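Local coordinates for fructooligosaccharide ABC transporter substrate-binding protein FusA (Streptococcus pneumoniae, PDB 5G5Y), which captures short- and long-chain fructooligosaccharides, preferring tetrasaccharides and larger, for import by the FusABC-MsmK ABC transporter, at residues T156-K168 and K232-D244. Residues are numbered along the deposited sequence; the frame is centred on the assembly and turned at random.
Sequences TTDDLIKVLEAFK and KFIRQLQEKGLID
F233 and I161 anchor an apolar seam between helices 157-168 and 232-239, whose axes come within 11.2 Å of each other at a crossing angle of -20°. With CG anti to the backbone N (chi1 175°), the F233 ring reaches across to the first turn of the other helix: T157 CG2 lies over one face, L160 CD2 sits at the edge, and I161 CD1 comes in obliquely, 3.6 Å from F233 CE1. One turn on, L237 CD2 meets I161 CG1 and L164 CD1. L242, in the loop after the helix, turns CD2 against L164 O (3.5 Å) and CD1 against L164 CB (3.8 Å), with E165 CG beside both.

Polar links gather at the C-terminal end. Helix 225-239 stops in a Schellman motif with G241 as C-prime residue, and K168 NZ donates to G241 O (3.0 Å). E165 OE2 and K240 NZ stay 4.2 Å apart, beyond a salt bridge, and water 2 spans the gap.

Both helices pack on neighbouring strands of one mixed sheet, L160 and L164 on V266 of 264-269, L237 on F183 of 181-183. K168 lies near E180 of a calcium site, their side chains about 6 Å apart, while I234 touches I454 of helix 429-455.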
ATOM      1  N   THR A 156      -5.796  15.767  23.291  1.00 21.30           N
ATOM      2  CA  THR A 156      -5.512  16.928  22.469  1.00 21.01           C
ATOM      3  C   THR A 156      -4.017  16.981  22.171  1.00 19.32           C
ATOM      4  O   THR A 156      -3.197  16.355  22.864  1.00 18.87           O
ATOM      5  CB  THR A 156      -5.889  18.247  23.179  1.00 22.45           C
ATOM      6  OG1 THR A 156      -4.931  18.540  24.222  1.00 21.68           O
ATOM      7  CG2 THR A 156      -7.312  18.180  23.761  1.00 23.82           C
ATOM      8  N   THR A 157      -3.656  17.770  21.168  1.00 18.13           N
ATOM      9  CA  THR A 157      -2.257  17.991  20.861  1.00 18.15           C
ATOM     10  C   THR A 157      -1.501  18.652  22.037  1.00 19.16           C
ATOM     11  O   THR A 157      -0.332  18.323  22.271  1.00 18.32           O
ATOM     12  CB  THR A 157      -2.077  18.797  19.555  1.00 17.70           C
ATOM     13  OG1 THR A 157      -2.831  20.012  19.587  1.00 18.44           O
ATOM     14  CG2 THR A 157      -2.560  17.919  18.384  1.00 19.07           C
ATOM     15  N   ASP A 158      -2.165  19.550  22.751  1.00 20.98           N
ATOM     16  CA  ASP A 158      -1.550  20.173  23.951  1.00 23.61           C
ATOM     17  C   ASP A 158      -1.329  19.143  25.072  1.00 22.60           C
ATOM     18  O   ASP A 158      -0.276  19.157  25.695  1.00 23.63           O
ATOM     19  CB  ASP A 158      -2.368  21.369  24.436  1.00 27.95           C
ATOM     20  CG  ASP A 158      -2.029  22.664  23.691  1.00 31.90           C
ATOM     21  OD1 ASP A 158      -1.155  22.661  22.789  1.00 36.29           O
ATOM     22  OD2 ASP A 158      -2.628  23.709  24.017  1.00 40.72           O
ATOM     23  N   ASP A 159      -2.282  18.221  25.284  1.00 22.67           N
ATOM     24  CA  ASP A 159      -2.080  17.076  26.214  1.00 22.96           C
ATOM     25  C   ASP A 159      -0.896  16.234  25.840  1.00 21.57           C
ATOM     26  O   ASP A 159      -0.121  15.779  26.724  1.00 23.28           O
ATOM     27  CB  ASP A 159      -3.267  16.096  26.244  1.00 25.24           C
ATOM     28  CG  ASP A 159      -4.516  16.665  26.844  1.00 28.25           C
ATOM     29  OD1 ASP A 159      -4.442  17.671  27.581  1.00 29.44           O
ATOM     30  OD2 ASP A 159      -5.598  16.077  26.565  1.00 29.34           O
ATOM     31  N   LEU A 160      -0.727  15.999  24.539  1.00 20.34           N
ATOM     32  CA  LEU A 160       0.393  15.201  24.070  1.00 19.22           C
ATOM     33  C   LEU A 160       1.707  15.871  24.441  1.00 18.82           C
ATOM     34  O   LEU A 160       2.630  15.212  24.859  1.00 19.05           O
ATOM     35  CB  LEU A 160       0.334  14.973  22.547  1.00 19.37           C
ATOM     36  CG  LEU A 160       1.479  14.175  21.923  1.00 20.09           C
ATOM     37  CD1 LEU A 160       1.603  12.759  22.520  1.00 20.83           C
ATOM     38  CD2 LEU A 160       1.351  14.129  20.421  1.00 19.85           C
ATOM     39  N   ILE A 161       1.809  17.180  24.260  1.00 20.18           N
ATOM     40  CA  ILE A 161       3.042  17.863  24.662  1.00 21.15           C
ATOM     41  C   ILE A 161       3.335  17.581  26.175  1.00 21.39           C
ATOM     42  O   ILE A 161       4.455  17.207  26.509  1.00 21.50           O
ATOM     43  CB  ILE A 161       2.974  19.367  24.395  1.00 20.78           C
ATOM     44  CG1 ILE A 161       2.981  19.650  22.887  1.00 21.66           C
ATOM     45  CG2 ILE A 161       4.172  20.069  25.029  1.00 21.20           C
ATOM     46  CD1 ILE A 161       2.623  21.077  22.526  1.00 22.56           C
ATOM     47  N   LYS A 162       2.312  17.701  27.032  1.00 22.82           N
ATOM     48  CA  LYS A 162       2.450  17.489  28.501  1.00 26.03           C
ATOM     49  C   LYS A 162       2.872  16.059  28.823  1.00 24.22           C
ATOM     50  O   LYS A 162       3.785  15.829  29.595  1.00 23.13           O
ATOM     51  CB  LYS A 162       1.152  17.834  29.259  1.00 29.91           C
ATOM     52  CG  LYS A 162       0.699  19.297  29.160  1.00 37.09           C
ATOM     53  CD  LYS A 162      -0.538  19.581  30.016  1.00 43.52           C
ATOM     54  CE  LYS A 162      -1.290  20.853  29.587  1.00 48.89           C
ATOM     55  NZ  LYS A 162      -2.329  20.603  28.528  1.00 52.13           N
ATOM     56  N   VAL A 163       2.262  15.084  28.161  1.00 21.76           N
ATOM     57  CA  VAL A 163       2.686  13.696  28.294  1.00 20.33           C
ATOM     58  C   VAL A 163       4.114  13.434  27.842  1.00 20.36           C
ATOM     59  O   VAL A 163       4.863  12.680  28.498  1.00 20.23           O
ATOM     60  CB  VAL A 163       1.685  12.764  27.544  1.00 21.58           C
ATOM     61  CG1 VAL A 163       2.259  11.395  27.263  1.00 22.25           C
ATOM     62  CG2 VAL A 163       0.423  12.666  28.354  1.00 22.94           C
ATOM     63  N   LEU A 164       4.508  13.997  26.695  1.00 18.52           N
ATOM     64  CA  LEU A 164       5.867  13.795  26.236  1.00 18.34           C
ATOM     65  C   LEU A 164       6.904  14.420  27.210  1.00 17.98           C
ATOM     66  O   LEU A 164       7.993  13.873  27.398  1.00 18.76           O
ATOM     67  CB  LEU A 164       6.057  14.374  24.823  1.00 18.49           C
ATOM     68  CG  LEU A 164       5.181  13.715  23.732  1.00 18.74           C
ATOM     69  CD1 LEU A 164       5.312  14.480  22.438  1.00 18.30           C
ATOM     70  CD2 LEU A 164       5.515  12.256  23.510  1.00 19.09           C
ATOM     71  N   GLU A 165       6.577  15.567  27.776  1.00 20.00           N
ATOM     72  CA  GLU A 165       7.475  16.209  28.780  1.00 23.23           C
ATOM     73  C   GLU A 165       7.629  15.356  30.033  1.00 22.76           C
ATOM     74  O   GLU A 165       8.741  15.228  30.556  1.00 25.97           O
ATOM     75  CB  GLU A 165       6.963  17.576  29.130  1.00 25.18           C
ATOM     76  CG  GLU A 165       7.168  18.517  27.963  1.00 28.80           C
ATOM     77  CD  GLU A 165       6.722  19.922  28.238  1.00 31.37           C
ATOM     78  OE1 GLU A 165       5.590  20.107  28.712  1.00 35.70           O
ATOM     79  OE2 GLU A 165       7.510  20.833  27.920  1.00 38.02           O
ATOM     80  N   ALA A 166       6.533  14.748  30.462  1.00 25.54           N
ATOM     81  CA  ALA A 166       6.555  13.768  31.582  1.00 26.79           C
ATOM     82  C   ALA A 166       7.373  12.522  31.233  1.00 27.49           C
ATOM     83  O   ALA A 166       8.169  12.045  32.056  1.00 28.61           O
ATOM     84  CB  ALA A 166       5.143  13.404  32.007  1.00 27.42           C
ATOM     85  N   PHE A 167       7.232  12.012  30.007  1.00 26.09           N
ATOM     86  CA  PHE A 167       8.116  10.950  29.525  1.00 25.09           C
ATOM     87  C   PHE A 167       9.583  11.390  29.509  1.00 25.87           C
ATOM     88  O   PHE A 167      10.477  10.602  29.808  1.00 26.28           O
ATOM     89  CB  PHE A 167       7.779  10.511  28.084  1.00 25.21           C
ATOM     90  CG  PHE A 167       6.461   9.794  27.912  1.00 24.64           C
ATOM     91  CD1 PHE A 167       5.703   9.307  28.994  1.00 24.27           C
ATOM     92  CD2 PHE A 167       6.011   9.534  26.626  1.00 23.11           C
ATOM     93  CE1 PHE A 167       4.513   8.635  28.778  1.00 23.53           C
ATOM     94  CE2 PHE A 167       4.824   8.848  26.407  1.00 23.63           C
ATOM     95  CZ  PHE A 167       4.081   8.384  27.476  1.00 24.27           C
ATOM     96  N   LYS A 168       9.839  12.626  29.088  1.00 26.57           N
ATOM     97  CA  LYS A 168      11.221  13.120  29.010  1.00 28.60           C
ATOM     98  C   LYS A 168      11.875  13.179  30.395  1.00 26.60           C
ATOM     99  O   LYS A 168      12.990  12.720  30.556  1.00 26.61           O
ATOM    100  CB  LYS A 168      11.275  14.506  28.345  1.00 28.40           C
ATOM    101  CG  LYS A 168      12.669  14.995  27.945  1.00 31.34           C
ATOM    102  CD  LYS A 168      12.617  16.484  27.614  1.00 35.54           C
ATOM    103  CE  LYS A 168      13.948  17.170  27.739  1.00 40.05           C
ATOM    104  NZ  LYS A 168      14.883  16.671  26.698  1.00 46.60           N
ATOM    105  N   LYS A 232       4.554  23.660  12.666  1.00 15.70           N
ATOM    106  CA  LYS A 232       4.841  24.485  13.841  1.00 16.84           C
ATOM    107  C   LYS A 232       4.671  23.647  15.110  1.00 16.96           C
ATOM    108  O   LYS A 232       5.419  23.823  16.060  1.00 15.55           O
ATOM    109  CB  LYS A 232       3.962  25.711  13.882  1.00 17.22           C
ATOM    110  CG  LYS A 232       4.367  26.701  12.807  1.00 18.74           C
ATOM    111  CD  LYS A 232       3.433  27.885  12.774  1.00 23.07           C
ATOM    112  CE  LYS A 232       3.708  28.795  13.950  1.00 27.18           C
ATOM    113  NZ  LYS A 232       3.295  30.188  13.637  1.00 32.92           N
ATOM    114  N   PHE A 233       3.753  22.684  15.074  1.00 16.38           N
ATOM    115  CA  PHE A 233       3.569  21.779  16.229  1.00 17.48           C
ATOM    116  C   PHE A 233       4.781  20.858  16.425  1.00 18.35           C
ATOM    117  O   PHE A 233       5.318  20.747  17.535  1.00 19.41           O
ATOM    118  CB  PHE A 233       2.270  20.945  16.088  1.00 17.68           C
ATOM    119  CG  PHE A 233       2.096  19.930  17.176  1.00 17.93           C
ATOM    120  CD1 PHE A 233       1.712  20.334  18.463  1.00 18.22           C
ATOM    121  CD2 PHE A 233       2.296  18.582  16.932  1.00 18.70           C
ATOM    122  CE1 PHE A 233       1.583  19.407  19.485  1.00 18.31           C
ATOM    123  CE2 PHE A 233       2.143  17.639  17.969  1.00 19.11           C
ATOM    124  CZ  PHE A 233       1.772  18.054  19.229  1.00 19.17           C
ATOM    125  N   ILE A 234       5.259  20.232  15.344  1.00 17.08           N
ATOM    126  CA  ILE A 234       6.411  19.353  15.450  1.00 15.73           C
ATOM    127  C   ILE A 234       7.651  20.204  15.883  1.00 16.18           C
ATOM    128  O   ILE A 234       8.459  19.741  16.719  1.00 15.96           O
ATOM    129  CB  ILE A 234       6.676  18.573  14.151  1.00 16.10           C
ATOM    130  CG1 ILE A 234       5.433  17.737  13.725  1.00 15.96           C
ATOM    131  CG2 ILE A 234       7.887  17.644  14.321  1.00 16.22           C
ATOM    132  CD1 ILE A 234       4.930  16.746  14.744  1.00 16.19           C
ATOM    133  N   ARG A 235       7.769  21.415  15.346  1.00 14.51           N
ATOM    134  CA  ARG A 235       8.818  22.372  15.824  1.00 15.61           C
ATOM    135  C   ARG A 235       8.771  22.629  17.356  1.00 16.38           C
ATOM    136  O   ARG A 235       9.807  22.671  18.014  1.00 17.42           O
ATOM    137  CB  ARG A 235       8.749  23.669  15.055  1.00 16.21           C
ATOM    138  CG  ARG A 235       9.646  24.776  15.586  1.00 16.37           C
ATOM    139  CD  ARG A 235      11.116  24.433  15.523  1.00 16.53           C
ATOM    140  NE  ARG A 235      11.930  25.501  16.126  1.00 18.59           N
ATOM    141  CZ  ARG A 235      13.255  25.466  16.273  1.00 19.49           C
ATOM    142  NH1 ARG A 235      13.961  24.440  15.859  1.00 18.78           N
ATOM    143  NH2 ARG A 235      13.880  26.481  16.868  1.00 22.29           N
ATOM    144  N   GLN A 236       7.585  22.822  17.892  1.00 16.10           N
ATOM    145  CA  GLN A 236       7.397  22.917  19.345  1.00 19.30           C
ATOM    146  C   GLN A 236       7.950  21.712  20.061  1.00 17.95           C
ATOM    147  O   GLN A 236       8.663  21.879  21.055  1.00 17.96           O
ATOM    148  CB  GLN A 236       5.934  23.065  19.729  1.00 22.04           C
ATOM    149  CG  GLN A 236       5.289  24.396  19.433  1.00 24.66           C
ATOM    150  CD  GLN A 236       3.810  24.365  19.848  1.00 28.79           C
ATOM    151  OE1 GLN A 236       2.935  24.018  19.053  1.00 29.83           O
ATOM    152  NE2 GLN A 236       3.544  24.672  21.107  1.00 28.97           N
ATOM    153  N   LEU A 237       7.669  20.504  19.557  1.00 17.44           N
ATOM    154  CA  LEU A 237       8.262  19.299  20.142  1.00 18.08           C
ATOM    155  C   LEU A 237       9.771  19.326  20.084  1.00 18.91           C
ATOM    156  O   LEU A 237      10.429  18.946  21.072  1.00 20.96           O
ATOM    157  CB  LEU A 237       7.786  17.998  19.473  1.00 18.21           C
ATOM    158  CG  LEU A 237       6.289  17.813  19.400  1.00 17.82           C
ATOM    159  CD1 LEU A 237       5.948  16.452  18.762  1.00 17.72           C
ATOM    160  CD2 LEU A 237       5.637  17.970  20.755  1.00 19.40           C
ATOM    161  N   GLN A 238      10.331  19.738  18.950  1.00 17.94           N
ATOM    162  CA  GLN A 238      11.768  19.813  18.812  1.00 20.87           C
ATOM    163  C   GLN A 238      12.361  20.803  19.838  1.00 20.61           C
ATOM    164  O   GLN A 238      13.390  20.507  20.463  1.00 22.71           O
ATOM    165  CB  GLN A 238      12.163  20.246  17.395  1.00 22.18           C
ATOM    166  CG  GLN A 238      13.665  20.434  17.153  1.00 24.17           C
ATOM    167  CD  GLN A 238      14.481  19.163  17.234  1.00 28.35           C
ATOM    168  OE1 GLN A 238      13.963  18.037  17.167  1.00 29.69           O
ATOM    169  NE2 GLN A 238      15.787  19.338  17.339  1.00 31.33           N
ATOM    170  N   GLU A 239      11.747  21.973  19.966  1.00 21.78           N
ATOM    171  CA  GLU A 239      12.277  23.036  20.858  1.00 24.48           C
ATOM    172  C   GLU A 239      12.253  22.577  22.314  1.00 26.29           C
ATOM    173  O   GLU A 239      13.130  22.951  23.091  1.00 25.59           O
ATOM    174  CB  GLU A 239      11.466  24.305  20.724  1.00 26.30           C
ATOM    175  CG  GLU A 239      11.684  25.060  19.424  1.00 29.42           C
ATOM    176  CD  GLU A 239      10.755  26.268  19.301  1.00 32.70           C
ATOM    177  OE1 GLU A 239      10.007  26.550  20.236  1.00 38.49           O
ATOM    178  OE2 GLU A 239      10.770  26.970  18.281  1.00 35.39           O
ATOM    179  N   LYS A 240      11.253  21.772  22.670  1.00 23.61           N
ATOM    180  CA  LYS A 240      11.165  21.194  24.018  1.00 25.92           C
ATOM    181  C   LYS A 240      12.044  19.980  24.285  1.00 25.33           C
ATOM    182  O   LYS A 240      11.928  19.383  25.335  1.00 26.65           O
ATOM    183  CB  LYS A 240       9.713  20.903  24.335  1.00 27.34           C
ATOM    184  CG  LYS A 240       8.892  22.180  24.404  1.00 29.91           C
ATOM    185  CD  LYS A 240       7.420  21.884  24.500  1.00 31.56           C
ATOM    186  CE  LYS A 240       6.565  23.095  24.174  1.00 34.01           C
ATOM    187  NZ  LYS A 240       6.462  24.001  25.347  1.00 35.14           N
ATOM    188  N   GLY A 241      12.905  19.601  23.342  1.00 24.67           N
ATOM    189  CA  GLY A 241      13.770  18.418  23.478  1.00 25.77           C
ATOM    190  C   GLY A 241      13.030  17.097  23.502  1.00 26.05           C
ATOM    191  O   GLY A 241      13.471  16.130  24.130  1.00 23.12           O
ATOM    192  N   LEU A 242      11.891  17.033  22.819  1.00 23.85           N
ATOM    193  CA  LEU A 242      11.044  15.845  22.909  1.00 22.28           C
ATOM    194  C   LEU A 242      11.260  14.876  21.755  1.00 22.18           C
ATOM    195  O   LEU A 242      10.813  13.720  21.848  1.00 22.67           O
ATOM    196  CB  LEU A 242       9.587  16.279  23.004  1.00 22.23           C
ATOM    197  CG  LEU A 242       9.221  17.177  24.192  1.00 22.95           C
ATOM    198  CD1 LEU A 242       7.778  17.704  24.102  1.00 21.98           C
ATOM    199  CD2 LEU A 242       9.447  16.450  25.521  1.00 24.20           C
ATOM    200  N   ILE A 243      11.949  15.302  20.688  1.00 20.48           N
ATOM    201  CA  ILE A 243      12.163  14.466  19.517  1.00 21.08           C
ATOM    202  C   ILE A 243      13.489  13.730  19.622  1.00 23.18           C
ATOM    203  O   ILE A 243      14.497  14.307  20.034  1.00 22.08           O
ATOM    204  CB  ILE A 243      12.113  15.277  18.177  1.00 20.03           C
ATOM    205  CG1 ILE A 243      10.756  15.997  18.040  1.00 19.82           C
ATOM    206  CG2 ILE A 243      12.344  14.349  16.994  1.00 19.84           C
ATOM    207  CD1 ILE A 243      10.567  16.775  16.736  1.00 20.59           C
ATOM    208  N   ASP A 244      13.455  12.445  19.268  1.00 21.83           N
ATOM    209  CA  ASP A 244      14.634  11.636  19.014  1.00 23.95           C
ATOM    210  C   ASP A 244      15.728  12.430  18.293  1.00 26.53           C
ATOM    211  O   ASP A 244      15.529  12.892  17.169  1.00 20.64           O
ATOM    212  CB  ASP A 244      14.201  10.393  18.179  1.00 24.77           C
ATOM    213  CG  ASP A 244      15.221   9.271  18.181  1.00 26.03           C
ATOM    214  OD1 ASP A 244      16.419   9.562  18.350  1.00 25.94           O
ATOM    215  OD2 ASP A 244      14.836   8.086  17.958  1.00 24.44           O
TER
HETATM  216  O   HOH W   1      10.796  20.149  27.744  1.00 44.27           O
HETATM  217  O   HOH W   2       5.737  22.972  27.603  1.00 69.41           O